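Local coordinates for transcription termination factor NusA (Planctomyces limnophilus, PDB 4MTN), which probably takes part in both termination and antitermination of transcription, binding the core RNA polymerase and nascent RNA, at residues 29-34 against 50-55; 23-28 against 95-100. All blocks are in the same frame, centred on the assembly; numbering follows the deposited sequence.

Contact 1. Residues 29-34 against 50-55; sequences GVEQAI and VHIDRT
Glu-31 faces Val-50 where the helical segment 29-34 passes strand 50-52 at an axis separation of 8.0 Å and 141° between their directions, with the two residues' CA atoms 6.1 Å apart. Beyond CG the Glu-31 side chain is extended, running past Ile-52 in the opposite direction, so that its methylenes serve the apolar layer while the carboxylate arrives at the strand backbone. Glu-31 CG lies 3.6 Å from Ile-52 CG1, and Glu-31 OE2 accepts the Ile-52 N-H at 2.9 Å, nearly straight at 163°, on the anti side, 30° out of the carboxylate plane. The guanidinium of Arg-54 offers its edge to the same OE2, but the position of NH1 is uncertain and that salt bridge is doubtful; the firmer partner of Arg-54 is Glu-24, through NH2. On the buried side of this polar group, the beta-branched Val-30, Ile-34, Val-50 and Ile-52 fill the helix-sheet interface. Ile-52 CD1 touches both Val-30 CG1, 3.7 Å away, and Ile-34 CD1, at 4.0 Å, while Ile-34 CG2 meets Val-50 CG2 at 3.8 Å, this last pair crossing at about a right angle. Val-8 and Val-12 of helix 7-18 extend this core. His-51 pairs with Met-60 on the neighbouring strand, whereas the Ile-52 N-H belongs to the other edge. A glutamate here therefore gives an outermost strand's amide an acceptor from a helix.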
# COMPACT_ATOMS: atom_id res chain seq x y z
N GLY A 29 -11.29 -20.57 -24.94
CA GLY A 29 -10.33 -20.07 -25.90
C GLY A 29 -10.71 -20.42 -27.33
O GLY A 29 -10.65 -19.58 -28.22
N VAL A 30 -11.11 -21.67 -27.54
CA VAL A 30 -11.53 -22.14 -28.85
C VAL A 30 -12.78 -21.40 -29.32
O VAL A 30 -12.92 -21.06 -30.49
CB VAL A 30 -11.78 -23.66 -28.86
CG1 VAL A 30 -12.29 -24.12 -30.22
CG2 VAL A 30 -10.52 -24.41 -28.48
N GLU A 31 -13.69 -21.15 -28.38
CA GLU A 31 -14.91 -20.40 -28.68
C GLU A 31 -14.57 -19.00 -29.19
O GLU A 31 -15.14 -18.55 -30.19
CB GLU A 31 -15.80 -20.30 -27.43
CG GLU A 31 -16.55 -21.58 -27.10
CD GLU A 31 -17.41 -21.44 -25.85
OE1 GLU A 31 -17.32 -20.39 -25.18
OE2 GLU A 31 -18.17 -22.38 -25.55
N GLN A 32 -13.65 -18.33 -28.51
CA GLN A 32 -13.24 -16.99 -28.90
C GLN A 32 -12.52 -16.99 -30.25
O GLN A 32 -12.53 -15.99 -30.97
CB GLN A 32 -12.34 -16.37 -27.82
CG GLN A 32 -13.06 -16.09 -26.51
CD GLN A 32 -14.23 -15.14 -26.68
OE1 GLN A 32 -14.17 -14.20 -27.47
NE2 GLN A 32 -15.30 -15.39 -25.94
N ALA A 33 -11.90 -18.12 -30.58
CA ALA A 33 -11.23 -18.27 -31.87
C ALA A 33 -12.27 -18.43 -32.98
O ALA A 33 -12.12 -17.86 -34.07
CB ALA A 33 -10.28 -19.45 -31.85
N ILE A 34 -13.30 -19.22 -32.71
CA ILE A 34 -14.40 -19.40 -33.64
C ILE A 34 -15.17 -18.09 -33.80
O ILE A 34 -15.57 -17.72 -34.90
CB ILE A 34 -15.36 -20.51 -33.18
CG1 ILE A 34 -14.65 -21.87 -33.18
CG2 ILE A 34 -16.60 -20.57 -34.06
CD1 ILE A 34 -15.52 -23.01 -32.71
N VAL A 50 -21.14 -17.66 -29.73
CA VAL A 50 -20.69 -19.02 -30.00
C VAL A 50 -20.63 -19.85 -28.72
O VAL A 50 -20.18 -19.38 -27.67
CB VAL A 50 -19.30 -19.01 -30.68
CG1 VAL A 50 -18.30 -18.21 -29.86
CG2 VAL A 50 -18.79 -20.43 -30.92
N HIS A 51 -21.11 -21.09 -28.81
CA HIS A 51 -21.05 -22.02 -27.69
C HIS A 51 -20.65 -23.41 -28.15
O HIS A 51 -21.14 -23.91 -29.16
CB HIS A 51 -22.40 -22.08 -26.97
CG HIS A 51 -22.50 -23.20 -25.98
ND1 HIS A 51 -21.71 -23.26 -24.85
CD2 HIS A 51 -23.28 -24.30 -25.95
CE1 HIS A 51 -22.01 -24.35 -24.16
NE2 HIS A 51 -22.96 -25.00 -24.81
N ILE A 52 -19.73 -24.03 -27.41
CA ILE A 52 -19.33 -25.39 -27.70
C ILE A 52 -19.82 -26.33 -26.61
O ILE A 52 -19.50 -26.14 -25.44
CB ILE A 52 -17.80 -25.52 -27.83
CG1 ILE A 52 -17.28 -24.62 -28.94
CG2 ILE A 52 -17.41 -26.97 -28.08
CD1 ILE A 52 -15.77 -24.61 -29.07
N ASP A 53 -20.62 -27.32 -27.00
CA ASP A 53 -21.10 -28.32 -26.05
C ASP A 53 -19.90 -29.07 -25.48
O ASP A 53 -19.06 -29.57 -26.21
CB ASP A 53 -22.07 -29.29 -26.74
CG ASP A 53 -22.91 -30.08 -25.75
OD1 ASP A 53 -22.43 -30.35 -24.63
OD2 ASP A 53 -24.05 -30.43 -26.09
N ARG A 54 -19.83 -29.13 -24.15
CA ARG A 54 -18.67 -29.71 -23.48
C ARG A 54 -18.55 -31.21 -23.72
O ARG A 54 -17.45 -31.72 -23.96
CB ARG A 54 -18.74 -29.42 -21.98
CG ARG A 54 -18.64 -27.94 -21.63
CD ARG A 54 -17.36 -27.33 -22.19
NE ARG A 54 -17.22 -25.92 -21.84
CZ ARG A 54 -17.56 -24.91 -22.64
NH1 ARG A 54 -18.08 -25.15 -23.83
NH2 ARG A 54 -17.39 -23.66 -22.23
N THR A 55 -19.67 -31.92 -23.66
CA THR A 55 -19.66 -33.37 -23.84
C THR A 55 -19.40 -33.78 -25.30
O THR A 55 -18.48 -34.55 -25.58
CB THR A 55 -20.98 -34.00 -23.37
OG1 THR A 55 -22.07 -33.41 -24.09
CG2 THR A 55 -21.18 -33.78 -21.88

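Contact 2. Residues 23-28 against 95-100; sequences KEIVFE and EAERDT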
# COMPACT_ATOMS: atom_id res chain seq x y z
N LYS A 23 -9.53 -28.02 -19.30
CA LYS A 23 -10.36 -27.98 -20.50
C LYS A 23 -11.25 -26.75 -20.59
O LYS A 23 -11.42 -26.17 -21.66
CB LYS A 23 -11.22 -29.24 -20.59
CG LYS A 23 -10.48 -30.49 -21.03
CD LYS A 23 -11.46 -31.61 -21.33
CE LYS A 23 -10.75 -32.82 -21.93
NZ LYS A 23 -9.77 -33.42 -20.98
N GLU A 24 -11.83 -26.35 -19.45
CA GLU A 24 -12.81 -25.27 -19.43
C GLU A 24 -12.21 -23.96 -19.94
O GLU A 24 -12.90 -23.16 -20.59
CB GLU A 24 -13.36 -25.08 -18.02
CG GLU A 24 -14.60 -24.20 -17.95
CD GLU A 24 -15.76 -24.77 -18.76
OE1 GLU A 24 -15.86 -26.00 -18.89
OE2 GLU A 24 -16.57 -23.97 -19.28
N ILE A 25 -10.93 -23.74 -19.65
CA ILE A 25 -10.23 -22.57 -20.16
C ILE A 25 -9.99 -22.72 -21.66
O ILE A 25 -10.14 -21.76 -22.42
CB ILE A 25 -8.89 -22.35 -19.43
CG1 ILE A 25 -9.12 -22.06 -17.95
CG2 ILE A 25 -8.11 -21.22 -20.07
CD1 ILE A 25 -7.85 -21.75 -17.18
N VAL A 26 -9.64 -23.93 -22.07
CA VAL A 26 -9.38 -24.22 -23.48
C VAL A 26 -10.64 -24.06 -24.32
O VAL A 26 -10.60 -23.49 -25.41
CB VAL A 26 -8.81 -25.64 -23.66
CG1 VAL A 26 -8.51 -25.91 -25.13
CG2 VAL A 26 -7.57 -25.83 -22.81
N PHE A 27 -11.76 -24.57 -23.81
CA PHE A 27 -13.05 -24.44 -24.49
C PHE A 27 -13.39 -22.98 -24.74
O PHE A 27 -13.81 -22.61 -25.83
CB PHE A 27 -14.16 -25.10 -23.68
CG PHE A 27 -14.30 -26.58 -23.93
CD1 PHE A 27 -14.87 -27.05 -25.11
CD2 PHE A 27 -13.88 -27.50 -22.98
CE1 PHE A 27 -15.00 -28.40 -25.34
CE2 PHE A 27 -14.02 -28.86 -23.21
CZ PHE A 27 -14.57 -29.31 -24.39
N GLU A 28 -13.20 -22.15 -23.72
CA GLU A 28 -13.44 -20.72 -23.83
C GLU A 28 -12.53 -20.09 -24.88
O GLU A 28 -12.94 -19.19 -25.61
CB GLU A 28 -13.25 -20.03 -22.48
CG GLU A 28 -14.34 -20.32 -21.46
CD GLU A 28 -14.07 -19.66 -20.12
OE1 GLU A 28 -12.89 -19.60 -19.71
OE2 GLU A 28 -15.04 -19.21 -19.47
N GLU A 95 -5.25 -15.99 -23.52
CA GLU A 95 -6.01 -14.80 -23.15
C GLU A 95 -7.13 -15.17 -22.19
O GLU A 95 -7.46 -14.41 -21.28
CB GLU A 95 -6.57 -14.12 -24.40
CG GLU A 95 -7.06 -12.70 -24.18
CD GLU A 95 -7.25 -11.95 -25.49
OE1 GLU A 95 -6.97 -12.53 -26.56
OE2 GLU A 95 -7.67 -10.77 -25.45
N ALA A 96 -7.71 -16.35 -22.40
CA ALA A 96 -8.75 -16.87 -21.53
C ALA A 96 -8.17 -17.25 -20.17
O ALA A 96 -8.78 -16.99 -19.13
CB ALA A 96 -9.44 -18.06 -22.16
N GLU A 97 -6.99 -17.86 -20.19
CA GLU A 97 -6.30 -18.25 -18.97
C GLU A 97 -5.95 -17.03 -18.13
O GLU A 97 -6.11 -17.03 -16.91
CB GLU A 97 -5.02 -19.03 -19.31
CG GLU A 97 -4.25 -19.51 -18.09
CD GLU A 97 -2.89 -20.08 -18.45
OE1 GLU A 97 -2.36 -19.71 -19.52
OE2 GLU A 97 -2.35 -20.88 -17.66
N ARG A 98 -5.48 -15.98 -18.80
CA ARG A 98 -5.13 -14.73 -18.13
C ARG A 98 -6.36 -14.08 -17.50
O ARG A 98 -6.29 -13.57 -16.38
CB ARG A 98 -4.46 -13.77 -19.12
CG ARG A 98 -4.36 -12.33 -18.65
CD ARG A 98 -5.37 -11.45 -19.36
NE ARG A 98 -4.96 -11.14 -20.72
CZ ARG A 98 -5.72 -10.49 -21.60
NH1 ARG A 98 -6.93 -10.07 -21.26
NH2 ARG A 98 -5.26 -10.25 -22.82
N ASP A 99 -7.48 -14.12 -18.21
CA ASP A 99 -8.74 -13.58 -17.70
C ASP A 99 -9.22 -14.34 -16.47
O ASP A 99 -9.75 -13.74 -15.53
CB ASP A 99 -9.81 -13.61 -18.79
CG ASP A 99 -9.62 -12.53 -19.84
OD1 ASP A 99 -8.57 -11.85 -19.82
OD2 ASP A 99 -10.52 -12.35 -20.69
N THR A 100 -9.03 -15.65 -16.48
CA THR A 100 -9.45 -16.50 -15.37
C THR A 100 -8.57 -16.27 -14.14
O THR A 100 -9.07 -16.08 -13.03
CB THR A 100 -9.40 -17.99 -15.74
OG1 THR A 100 -10.27 -18.23 -16.86
CG2 THR A 100 -9.85 -18.85 -14.57
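With chi1 at -64°, Ile-25 carries CG2 on the far side of CB from its own nitrogen and CG1 beside that nitrogen, and the two branches divide the facing helix between them. CG2 settles on the backbone of helix 87-105, 3.5 Å from Glu-97 N and 3.6 Å from Glu-97 CA, and also touches Ala-96 CB at 4.0 Å. CG1 lies beside Thr-100, the two side chains crossing at a slant, with Ile-25 CG1 4.1 Å from Thr-100 OG1. The chi1 of Thr-100, -59°, turns OG1 back toward the preceding turn, where it donates to Ala-96 O at 3.0 Å. That carbonyl is gripped twice, since the backbone N-H of Thr-100 approaches from the opposite face of its plane, and the hydroxyl spends its proton within its own helix.

Alanine suits position 96 because its single methyl lets the other helix come close; Ala-96 CB rests 3.8 Å from Ile-25 O. Glu-28 flanks the apolar patch, and its carboxylate stays 4.1 Å, OE1 to OG1, from Thr-100. Glu-97 contributes its aliphatic base, while its acid end pairs with Arg-94. Crossing at 123° between their N-to-C directions, the segments form a small helix-helix contact of the NusA N-terminal domain, in which one bulky isoleucine beds onto a patch of alanine, threonine and bare backbone.

Overall arrangement
From the N terminus, helix 7-18 leads to helix 23-42, which serves both contacts: its first turns face 95-100 in contact 2, and the turns that follow face 50-55 in contact 1. Contact 1 closes the short loop through the end of that helix to strand 48-52. Contact 2 closes a much longer one and encloses contact 1, after the chain has made the small antiparallel sheet and helix 70-78. The contact centres are about 11 Å apart, joined where Arg-54 CZ and Ile-52 CG2 pack on Phe-27. Helix 23-42 is thus held between sheet and helix 87-105, after which strand 112-120 begins.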